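Local coordinates for protein LYND (Lyngbya aestuarii, PDB 4V1T) that probably catalyses the ATP-dependent cyclodehydration of peptide substrates to azolines, as a member of the YcaO family that binds adenine nucleotide and magnesium, at residues E548-D553 with L601-F606; W558-L563 with G747-V752; A670-L675 with N769-P774. All blocks are in the same frame, centred on the assembly; numbering follows the deposited sequence.

In the fold
Contacts 1 and 2 are made wholly by buried residues; in contact 3, T771 is partly exposed. The centre of contact 1 is nearest that of the chain (about 28 Å, against 37 and 36 Å for contacts 2 and 3). Contacts 1 and 2 share helix 538-561: in contact 1 one face of it meets magnesium and phosphate while another packs on aliphatic side chains, and in contact 2 an amide at its C-terminal end bonds to helix 748-755 directly and through a water. D553 OD1 and R748 NH2 join them in a salt bridge. Contact 3 pairs two loops through side-chain polar groups, and its T771 O and Y674 O receive W559 NE1 and W558 NE1 from contact 2.

Contact 1. Residues E548-D553 with L601-F606; sequences ELVERD and LGIPAF. With MG (magnesium ion), chain O; PO4 (phosphate ion), chain P.
V550 meets L601 and I603, in the loop that leads into strand 605-612, from helix 538-561, which also carries part of the magnesium and nucleotide site of the YcaO domain. The V550 methyl CG2 does the touching, 3.6 Å from L601 CD1 and 4.3 Å from I603 CD1; M737 also packs on V550. On another side of the helix, E548, E551 and R552 form a salt-bridge network. From CB, the side chain of E548 runs on extended, with CG anti to the backbone N (chi1 -172°). E548 CG lies against one face of the R552 guanidinium, 3.4 Å above its plane and toward the rim. Beyond it CD divides: OE1 accepts from G531 N, while E548 OE2 binds magnesium at 2.1 Å. Three waters, phosphate O2 and one further atom complete six ligands; E548 also touches the bound ADP. R552 folds back over this carboxylate with its chain bent at chi2 and chi3. R552 NH2 is 3.4 Å from E548 OE2, which lies well out of the guanidinium plane, making this a charge pairing without a directed N-H. R552 NH1 reaches E551 OE2 at 3.1 Å in a weak, bent bond, and NE is held by N530 OD1. With a leucine at R552, the carboxylates of E548 and E551 would probably lose their shared positive partner, and the phosphate a donor. The phosphate, probably from the crystallisation liquor, stands at the guanidinium edge, where R552 NH2 gives phosphate O1 a weak bond of 3.4 Å (155°).

Contact 2. Residues W558-L563 with G747-V752; sequences WWYNRL and GRLYDV
N561 and L749 make the direct polar link between the end of helix 538-561 and the start of helix 748-755. The amide N561 ND2 donates to L749 O at 3.1 Å, and the bond is nearly straight (166°). The acceptor lies almost in the amide plane, and the approach to the oxygen is in the carbonyl plane, near the direction of the C=O bond. With chi1 at -65°, CG sits beside the backbone N of N561, an arrangement that lets the amide reach across. The same ND2 also donates to L557 O, one turn back in its own helix, so one nitrogen ties both helices. The other branch works through solvent: a water donates to N561 OD1 and to Y750 O, each at 3.0 Å, which makes the amide a two-pronged bridge to successive carbonyls and fixes which way round it sits.

Apolar contact is sparse. L749 reaches over with CD1, which comes 4.1 Å from Y560 CB; A556 lies against L749 as well. The ring of Y560 leads away from segment 747-752, its OH bound to F740 O, and one of its faces is covered by W559 CD1, 3.4 Å above the plane and over the centre.

Among the charged groups, R748 NH2 is salt-bridged to D600 and D553.

Backbone bonds mark the start of one helix and the finish of the other. G747, the N-cap, has its carbonyl O taken by both Y750 N and D751 N. Opposite it in role, R562 with its positive phi is the C-prime residue of a Schellman motif, with L563 N bonded to W558 O and a weaker R562 N to W559 O bond, a common way for an alpha-helix to end.

Contact 3. Residues A670-L675 with N769-P774; sequences ADHPYL and NPTPMP
H672 meets T771 with the edge of its imidazole: CE1 is 3.9 Å from T771 OG1, which lies in the ring plane, and slightly farther from the methyl CG2. The ring is held from both nitrogens. NE2 bonds to E667 OE1, and H672 ND1 shares a hydrogen bond of 2.8 Å with Y674 OH, while W663 packs against the imidazole.

Two residues on, Y674 crosses to N769. Its CG stands between the backbone N and the carbonyl carbon (chi1 54°), which carries the phenol toward the other loop. There Y674 OH accepts from N769 ND2 at 2.7 Å (155°), the oxygen lying close to the amide plane and the ring standing almost perpendicular to that plane. The amide is pinned at its other end by an Asx turn: N769 OD1 accepts from T771 N at 2.9 Å, the donor lying well above the carbonyl plane. ND2 also donates to W559 O, and the ring of W559 meets that of Y674 edge-to-face. Behind the phenol oxygen, Y674 CZ is 3.3 Å from N769 ND2.

Contact 1. Residues E548-D553 with L601-F606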
loop_
_atom_site.group_PDB
_atom_site.type_symbol
_atom_site.label_atom_id
_atom_site.label_comp_id
_atom_site.label_asym_id
_atom_site.label_seq_id
_atom_site.Cartn_x
_atom_site.Cartn_y
_atom_site.Cartn_z
ATOM N N GLU B 548 -19.783 -13.418 -19.530
ATOM C CA GLU B 548 -19.077 -14.656 -19.272
ATOM C C GLU B 548 -19.823 -15.803 -19.955
ATOM O O GLU B 548 -19.218 -16.595 -20.651
ATOM C CB GLU B 548 -18.934 -14.924 -17.779
ATOM C CG GLU B 548 -18.037 -16.118 -17.474
ATOM C CD GLU B 548 -17.505 -16.083 -16.063
ATOM O OE1 GLU B 548 -18.225 -16.511 -15.143
ATOM O OE2 GLU B 548 -16.371 -15.606 -15.875
ATOM N N LEU B 549 -21.138 -15.857 -19.794
ATOM C CA LEU B 549 -21.934 -16.916 -20.422
ATOM C C LEU B 549 -21.755 -16.990 -21.952
ATOM O O LEU B 549 -21.590 -18.078 -22.500
ATOM C CB LEU B 549 -23.411 -16.732 -20.085
ATOM C CG LEU B 549 -23.823 -16.885 -18.614
ATOM C CD1 LEU B 549 -25.336 -16.864 -18.505
ATOM C CD2 LEU B 549 -23.284 -18.162 -17.986
ATOM N N VAL B 550 -21.778 -15.848 -22.635
ATOM C CA VAL B 550 -21.646 -15.844 -24.093
ATOM C C VAL B 550 -20.219 -16.211 -24.473
ATOM O O VAL B 550 -19.980 -16.808 -25.524
ATOM C CB VAL B 550 -22.015 -14.469 -24.739
ATOM C CG1 VAL B 550 -21.775 -14.487 -26.249
ATOM C CG2 VAL B 550 -23.470 -14.103 -24.451
ATOM N N GLU B 551 -19.276 -15.858 -23.607
ATOM C CA GLU B 551 -17.881 -16.245 -23.799
ATOM C C GLU B 551 -17.735 -17.760 -23.830
ATOM O O GLU B 551 -17.130 -18.302 -24.745
ATOM C CB GLU B 551 -17.007 -15.662 -22.685
ATOM C CG GLU B 551 -15.559 -16.141 -22.653
ATOM C CD GLU B 551 -14.912 -15.887 -21.306
ATOM O OE1 GLU B 551 -15.053 -14.768 -20.772
ATOM O OE2 GLU B 551 -14.281 -16.816 -20.772
ATOM N N ARG B 552 -18.292 -18.434 -22.827
ATOM C CA ARG B 552 -18.132 -19.889 -22.700
ATOM C C ARG B 552 -18.884 -20.608 -23.813
ATOM O O ARG B 552 -18.393 -21.605 -24.353
ATOM C CB ARG B 552 -18.636 -20.417 -21.360
ATOM C CG ARG B 552 -18.404 -19.540 -20.162
ATOM C CD ARG B 552 -16.963 -19.423 -19.745
ATOM N NE ARG B 552 -16.872 -19.356 -18.287
ATOM C CZ ARG B 552 -15.813 -18.960 -17.605
ATOM N NH1 ARG B 552 -14.727 -18.542 -18.225
ATOM N NH2 ARG B 552 -15.858 -18.957 -16.286
ATOM N N ASP B 553 -20.079 -20.104 -24.124
ATOM C CA ASP B 553 -20.895 -20.637 -25.202
ATOM C C ASP B 553 -20.114 -20.566 -26.508
ATOM O O ASP B 553 -20.014 -21.559 -27.227
ATOM C CB ASP B 553 -22.219 -19.876 -25.308
ATOM C CG ASP B 553 -23.131 -20.434 -26.373
ATOM O OD1 ASP B 553 -22.975 -20.039 -27.551
ATOM O OD2 ASP B 553 -24.014 -21.255 -26.034
ATOM N N LEU B 601 -25.486 -14.586 -31.248
ATOM C CA LEU B 601 -25.941 -13.426 -30.479
ATOM C C LEU B 601 -25.304 -12.137 -30.990
ATOM O O LEU B 601 -25.796 -11.040 -30.718
ATOM C CB LEU B 601 -25.645 -13.608 -28.990
ATOM C CG LEU B 601 -26.228 -14.850 -28.309
ATOM C CD1 LEU B 601 -26.067 -14.757 -26.798
ATOM C CD2 LEU B 601 -27.691 -15.058 -28.671
ATOM N N GLY B 602 -24.206 -12.276 -31.728
ATOM C CA GLY B 602 -23.552 -11.138 -32.355
ATOM C C GLY B 602 -22.736 -10.290 -31.395
ATOM O O GLY B 602 -22.226 -9.234 -31.775
ATOM N N ILE B 603 -22.622 -10.739 -30.150
ATOM C CA ILE B 603 -21.806 -10.056 -29.156
ATOM C C ILE B 603 -20.366 -10.510 -29.335
ATOM O O ILE B 603 -20.087 -11.696 -29.248
ATOM C CB ILE B 603 -22.273 -10.367 -27.722
ATOM C CG1 ILE B 603 -23.730 -9.911 -27.532
ATOM C CG2 ILE B 603 -21.355 -9.688 -26.712
ATOM C CD1 ILE B 603 -24.340 -10.306 -26.200
ATOM N N PRO B 604 -19.441 -9.567 -29.578
ATOM C CA PRO B 604 -18.091 -10.018 -29.906
ATOM C C PRO B 604 -17.443 -10.862 -28.813
ATOM O O PRO B 604 -17.449 -10.503 -27.639
ATOM C CB PRO B 604 -17.313 -8.718 -30.132
ATOM C CG PRO B 604 -18.194 -7.612 -29.701
ATOM C CD PRO B 604 -19.592 -8.105 -29.653
ATOM N N ALA B 605 -16.891 -11.992 -29.229
ATOM C CA ALA B 605 -16.235 -12.918 -28.335
ATOM C C ALA B 605 -14.984 -13.402 -29.035
ATOM O O ALA B 605 -14.995 -13.648 -30.245
ATOM C CB ALA B 605 -17.152 -14.087 -28.006
ATOM N N PHE B 606 -13.906 -13.538 -28.278
ATOM C CA PHE B 606 -12.626 -13.879 -28.869
ATOM C C PHE B 606 -11.850 -14.913 -28.072
ATOM O O PHE B 606 -12.068 -15.089 -26.875
ATOM C CB PHE B 606 -11.789 -12.613 -29.017
ATOM C CG PHE B 606 -12.421 -11.576 -29.892
ATOM C CD1 PHE B 606 -12.187 -11.571 -31.258
ATOM C CD2 PHE B 606 -13.249 -10.608 -29.350
ATOM C CE1 PHE B 606 -12.769 -10.613 -32.071
ATOM C CE2 PHE B 606 -13.831 -9.647 -30.156
ATOM C CZ PHE B 606 -13.596 -9.651 -31.517
HETATM MG MG MG O . -15.268 -15.229 -14.087
HETATM P P PO4 P . -12.604 -17.068 -14.911
HETATM O O1 PO4 P . -12.637 -18.565 -15.163
HETATM O O2 PO4 P . -13.978 -16.583 -14.527
HETATM O O3 PO4 P . -12.132 -16.374 -16.168
HETATM O O4 PO4 P . -11.668 -16.810 -13.748
HETATM O O HOH W 1 -14.307 -14.595 -12.311
HETATM O O HOH W 2 -16.701 -13.716 -13.708
HETATM O O HOH W 3 -16.583 -16.132 -12.706
#

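Contact 2. Residues W558-L563 with G747-V752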
loop_
_atom_site.group_PDB
_atom_site.type_symbol
_atom_site.label_atom_id
_atom_site.label_comp_id
_atom_site.label_asym_id
_atom_site.label_seq_id
_atom_site.Cartn_x
_atom_site.Cartn_y
_atom_site.Cartn_z
ATOM N N TRP B 558 -16.856 -23.405 -30.782
ATOM C CA TRP B 558 -15.606 -23.469 -31.524
ATOM C C TRP B 558 -14.800 -24.711 -31.180
ATOM O O TRP B 558 -14.366 -25.450 -32.072
ATOM C CB TRP B 558 -14.776 -22.214 -31.249
ATOM C CG TRP B 558 -13.306 -22.366 -31.522
ATOM C CD1 TRP B 558 -12.707 -22.597 -32.725
ATOM C CD2 TRP B 558 -12.249 -22.270 -30.556
ATOM N NE1 TRP B 558 -11.337 -22.668 -32.567
ATOM C CE2 TRP B 558 -11.034 -22.460 -31.247
ATOM C CE3 TRP B 558 -12.214 -22.036 -29.177
ATOM C CZ2 TRP B 558 -9.800 -22.434 -30.601
ATOM C CZ3 TRP B 558 -10.990 -22.008 -28.539
ATOM C CH2 TRP B 558 -9.798 -22.207 -29.250
ATOM N N TRP B 559 -14.615 -24.945 -29.887
ATOM C CA TRP B 559 -13.726 -25.997 -29.415
ATOM C C TRP B 559 -14.206 -27.409 -29.746
ATOM O O TRP B 559 -13.438 -28.242 -30.224
ATOM C CB TRP B 559 -13.542 -25.874 -27.902
ATOM C CG TRP B 559 -12.620 -26.897 -27.340
ATOM C CD1 TRP B 559 -12.963 -28.114 -26.825
ATOM C CD2 TRP B 559 -11.200 -26.805 -27.238
ATOM N NE1 TRP B 559 -11.844 -28.783 -26.403
ATOM C CE2 TRP B 559 -10.747 -28.000 -26.646
ATOM C CE3 TRP B 559 -10.264 -25.823 -27.582
ATOM C CZ2 TRP B 559 -9.403 -28.242 -26.401
ATOM C CZ3 TRP B 559 -8.929 -26.067 -27.339
ATOM C CH2 TRP B 559 -8.509 -27.268 -26.755
ATOM N N TYR B 560 -15.474 -27.687 -29.475
ATOM C CA TYR B 560 -15.976 -29.051 -29.564
ATOM C C TYR B 560 -16.414 -29.425 -30.973
ATOM O O TYR B 560 -16.408 -30.604 -31.330
ATOM C CB TYR B 560 -17.109 -29.259 -28.557
ATOM C CG TYR B 560 -16.592 -29.228 -27.145
ATOM C CD1 TYR B 560 -15.883 -30.311 -26.611
ATOM C CD2 TYR B 560 -16.749 -28.093 -26.353
ATOM C CE1 TYR B 560 -15.377 -30.263 -25.325
ATOM C CE2 TYR B 560 -16.253 -28.043 -25.072
ATOM C CZ TYR B 560 -15.567 -29.123 -24.562
ATOM O OH TYR B 560 -15.073 -29.046 -23.282
ATOM N N ASN B 561 -16.781 -28.434 -31.779
ATOM C CA ASN B 561 -16.984 -28.669 -33.206
ATOM C C ASN B 561 -15.657 -28.555 -33.957
ATOM O O ASN B 561 -15.589 -28.853 -35.138
ATOM C CB ASN B 561 -18.002 -27.692 -33.786
ATOM C CG ASN B 561 -19.390 -27.878 -33.204
ATOM O OD1 ASN B 561 -20.127 -28.784 -33.600
ATOM N ND2 ASN B 561 -19.760 -27.014 -32.270
ATOM N N ARG B 562 -14.609 -28.127 -33.253
ATOM C CA ARG B 562 -13.285 -27.935 -33.834
ATOM C C ARG B 562 -13.373 -27.104 -35.106
ATOM O O ARG B 562 -12.903 -27.498 -36.172
ATOM C CB ARG B 562 -12.607 -29.281 -34.090
ATOM C CG ARG B 562 -12.203 -29.990 -32.803
ATOM C CD ARG B 562 -11.515 -31.316 -33.073
ATOM N NE ARG B 562 -12.468 -32.404 -33.274
ATOM C CZ ARG B 562 -12.128 -33.687 -33.375
ATOM N NH1 ARG B 562 -10.856 -34.041 -33.289
ATOM N NH2 ARG B 562 -13.060 -34.618 -33.544
ATOM N N LEU B 563 -13.990 -25.941 -34.974
ATOM C CA LEU B 563 -14.226 -25.063 -36.102
ATOM C C LEU B 563 -12.977 -24.299 -36.480
ATOM O O LEU B 563 -12.170 -23.963 -35.619
ATOM C CB LEU B 563 -15.355 -24.082 -35.777
ATOM C CG LEU B 563 -16.707 -24.720 -35.439
ATOM C CD1 LEU B 563 -17.682 -23.679 -34.918
ATOM C CD2 LEU B 563 -17.283 -25.428 -36.652
ATOM N N GLY B 747 -28.828 -29.438 -28.374
ATOM C CA GLY B 747 -29.082 -28.009 -28.308
ATOM C C GLY B 747 -28.112 -27.164 -29.121
ATOM O O GLY B 747 -27.708 -27.520 -30.225
ATOM N N ARG B 748 -27.737 -26.034 -28.547
ATOM C CA ARG B 748 -26.940 -25.032 -29.229
ATOM C C ARG B 748 -25.581 -25.548 -29.717
ATOM O O ARG B 748 -25.087 -25.122 -30.766
ATOM C CB ARG B 748 -26.724 -23.827 -28.299
ATOM C CG ARG B 748 -27.976 -23.025 -27.991
ATOM C CD ARG B 748 -27.683 -21.863 -27.056
ATOM N NE ARG B 748 -26.552 -21.063 -27.514
ATOM C CZ ARG B 748 -26.638 -20.068 -28.394
ATOM N NH1 ARG B 748 -27.805 -19.733 -28.933
ATOM N NH2 ARG B 748 -25.547 -19.400 -28.741
ATOM N N LEU B 749 -24.978 -26.450 -28.951
ATOM C CA LEU B 749 -23.661 -26.982 -29.291
ATOM C C LEU B 749 -23.651 -27.572 -30.700
ATOM O O LEU B 749 -22.690 -27.404 -31.450
ATOM C CB LEU B 749 -23.234 -28.038 -28.272
ATOM C CG LEU B 749 -21.809 -28.571 -28.416
ATOM C CD1 LEU B 749 -20.775 -27.489 -28.119
ATOM C CD2 LEU B 749 -21.604 -29.762 -27.502
ATOM N N TYR B 750 -24.736 -28.241 -31.058
ATOM C CA TYR B 750 -24.871 -28.873 -32.368
ATOM C C TYR B 750 -25.493 -27.919 -33.383
ATOM O O TYR B 750 -25.085 -27.891 -34.547
ATOM C CB TYR B 750 -25.733 -30.154 -32.257
ATOM C CG TYR B 750 -25.177 -31.189 -31.290
ATOM C CD1 TYR B 750 -24.286 -32.161 -31.721
ATOM C CD2 TYR B 750 -25.528 -31.182 -29.947
ATOM C CE1 TYR B 750 -23.766 -33.098 -30.844
ATOM C CE2 TYR B 750 -25.013 -32.123 -29.063
ATOM C CZ TYR B 750 -24.128 -33.068 -29.517
ATOM O OH TYR B 750 -23.621 -33.994 -28.641
ATOM N N ASP B 751 -26.472 -27.134 -32.936
ATOM C CA ASP B 751 -27.351 -26.394 -33.847
ATOM C C ASP B 751 -26.787 -25.051 -34.333
ATOM O O ASP B 751 -26.938 -24.705 -35.506
ATOM C CB ASP B 751 -28.704 -26.142 -33.175
ATOM C CG ASP B 751 -29.436 -27.429 -32.829
ATOM O OD1 ASP B 751 -28.820 -28.513 -32.898
ATOM O OD2 ASP B 751 -30.629 -27.356 -32.474
ATOM N N VAL B 752 -26.164 -24.286 -33.441
ATOM C CA VAL B 752 -25.754 -22.923 -33.796
ATOM C C VAL B 752 -24.830 -22.894 -35.021
ATOM O O VAL B 752 -25.043 -22.081 -35.921
ATOM C CB VAL B 752 -25.073 -22.201 -32.610
ATOM C CG1 VAL B 752 -24.544 -20.828 -33.037
ATOM C CG2 VAL B 752 -26.058 -22.055 -31.461
HETATM O O HOH W 4 -22.590 -29.437 -35.096
#

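Contact 3. Residues A670-L675 with N769-P774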
loop_
_atom_site.group_PDB
_atom_site.type_symbol
_atom_site.label_atom_id
_atom_site.label_comp_id
_atom_site.label_asym_id
_atom_site.label_seq_id
_atom_site.Cartn_x
_atom_site.Cartn_y
_atom_site.Cartn_z
ATOM N N ALA B 670 0.208 -28.768 -34.225
ATOM C CA ALA B 670 -0.119 -29.751 -35.251
ATOM C C ALA B 670 -1.195 -30.730 -34.802
ATOM O O ALA B 670 -1.803 -31.406 -35.627
ATOM C CB ALA B 670 1.129 -30.509 -35.656
ATOM N N ASP B 671 -1.420 -30.821 -33.496
ATOM C CA ASP B 671 -2.447 -31.708 -32.951
ATOM C C ASP B 671 -3.823 -31.047 -32.919
ATOM O O ASP B 671 -4.828 -31.731 -32.750
ATOM C CB ASP B 671 -2.079 -32.143 -31.528
ATOM C CG ASP B 671 -0.933 -33.131 -31.489
ATOM O OD1 ASP B 671 -1.097 -34.265 -31.980
ATOM O OD2 ASP B 671 0.122 -32.785 -30.928
ATOM N N HIS B 672 -3.857 -29.717 -33.039
ATOM C CA HIS B 672 -5.102 -28.949 -32.948
ATOM C C HIS B 672 -5.095 -27.784 -33.940
ATOM O O HIS B 672 -4.894 -26.639 -33.552
ATOM C CB HIS B 672 -5.290 -28.421 -31.526
ATOM C CG HIS B 672 -5.083 -29.457 -30.467
ATOM N ND1 HIS B 672 -6.092 -30.292 -30.032
ATOM C CD2 HIS B 672 -3.978 -29.807 -29.768
ATOM C CE1 HIS B 672 -5.619 -31.106 -29.105
ATOM N NE2 HIS B 672 -4.336 -30.837 -28.928
ATOM N N PRO B 673 -5.304 -28.080 -35.233
ATOM C CA PRO B 673 -5.252 -27.045 -36.279
ATOM C C PRO B 673 -6.342 -25.984 -36.153
ATOM O O PRO B 673 -6.219 -24.903 -36.738
ATOM C CB PRO B 673 -5.427 -27.847 -37.576
ATOM C CG PRO B 673 -6.124 -29.085 -37.167
ATOM C CD PRO B 673 -5.664 -29.401 -35.779
ATOM N N TYR B 674 -7.390 -26.290 -35.393
ATOM C CA TYR B 674 -8.452 -25.335 -35.125
ATOM C C TYR B 674 -8.014 -24.222 -34.151
ATOM O O TYR B 674 -8.817 -23.354 -33.794
ATOM C CB TYR B 674 -9.689 -26.053 -34.574
ATOM C CG TYR B 674 -9.418 -26.930 -33.363
ATOM C CD1 TYR B 674 -9.037 -28.257 -33.513
ATOM C CD2 TYR B 674 -9.554 -26.432 -32.074
ATOM C CE1 TYR B 674 -8.785 -29.056 -32.415
ATOM C CE2 TYR B 674 -9.309 -27.224 -30.970
ATOM C CZ TYR B 674 -8.924 -28.529 -31.148
ATOM O OH TYR B 674 -8.681 -29.312 -30.053
ATOM N N LEU B 675 -6.751 -24.249 -33.727
ATOM C CA LEU B 675 -6.192 -23.204 -32.875
ATOM C C LEU B 675 -5.625 -22.047 -33.683
ATOM O O LEU B 675 -5.617 -20.907 -33.220
ATOM C CB LEU B 675 -5.094 -23.770 -31.976
ATOM C CG LEU B 675 -5.518 -24.676 -30.818
ATOM C CD1 LEU B 675 -4.286 -25.078 -30.029
ATOM C CD2 LEU B 675 -6.527 -24.007 -29.901
ATOM N N ASN B 769 -15.102 -32.888 -30.019
ATOM C CA ASN B 769 -13.694 -32.919 -29.653
ATOM C C ASN B 769 -13.478 -33.827 -28.447
ATOM O O ASN B 769 -14.044 -33.578 -27.383
ATOM C CB ASN B 769 -13.204 -31.506 -29.336
ATOM C CG ASN B 769 -11.693 -31.393 -29.325
ATOM O OD1 ASN B 769 -10.974 -32.383 -29.174
ATOM N ND2 ASN B 769 -11.202 -30.173 -29.483
ATOM N N PRO B 770 -12.680 -34.896 -28.612
ATOM C CA PRO B 770 -12.415 -35.797 -27.495
ATOM C C PRO B 770 -11.449 -35.200 -26.474
ATOM O O PRO B 770 -11.299 -35.748 -25.385
ATOM C CB PRO B 770 -11.801 -37.025 -28.174
ATOM C CG PRO B 770 -11.131 -36.472 -29.370
ATOM C CD PRO B 770 -11.990 -35.337 -29.838
ATOM N N THR B 771 -10.789 -34.102 -26.837
ATOM C CA THR B 771 -9.875 -33.420 -25.935
ATOM C C THR B 771 -10.621 -32.378 -25.104
ATOM O O THR B 771 -11.133 -31.411 -25.659
ATOM C CB THR B 771 -8.749 -32.716 -26.694
ATOM O OG1 THR B 771 -8.031 -33.673 -27.474
ATOM C CG2 THR B 771 -7.775 -32.037 -25.717
ATOM N N PRO B 772 -10.691 -32.570 -23.772
ATOM C CA PRO B 772 -11.386 -31.558 -22.978
ATOM C C PRO B 772 -10.645 -30.220 -23.023
ATOM O O PRO B 772 -9.413 -30.198 -23.065
ATOM C CB PRO B 772 -11.385 -32.146 -21.557
ATOM C CG PRO B 772 -11.022 -33.598 -21.721
ATOM C CD PRO B 772 -10.170 -33.671 -22.939
ATOM N N MET B 773 -11.390 -29.125 -23.030
ATOM C CA MET B 773 -10.778 -27.808 -23.038
ATOM C C MET B 773 -9.984 -27.652 -21.736
ATOM O O MET B 773 -10.567 -27.710 -20.655
ATOM C CB MET B 773 -11.846 -26.726 -23.185
ATOM C CG MET B 773 -11.364 -25.472 -23.914
ATOM S SD MET B 773 -10.242 -24.465 -22.935
ATOM C CE MET B 773 -11.335 -23.918 -21.642
ATOM N N PRO B 774 -8.650 -27.470 -21.832
ATOM C CA PRO B 774 -7.785 -27.674 -20.657
ATOM C C PRO B 774 -7.955 -26.643 -19.541
ATOM O O PRO B 774 -7.857 -26.983 -18.366
ATOM C CB PRO B 774 -6.365 -27.579 -21.237
ATOM C CG PRO B 774 -6.520 -27.431 -22.713
ATOM C CD PRO B 774 -7.889 -26.924 -22.966
#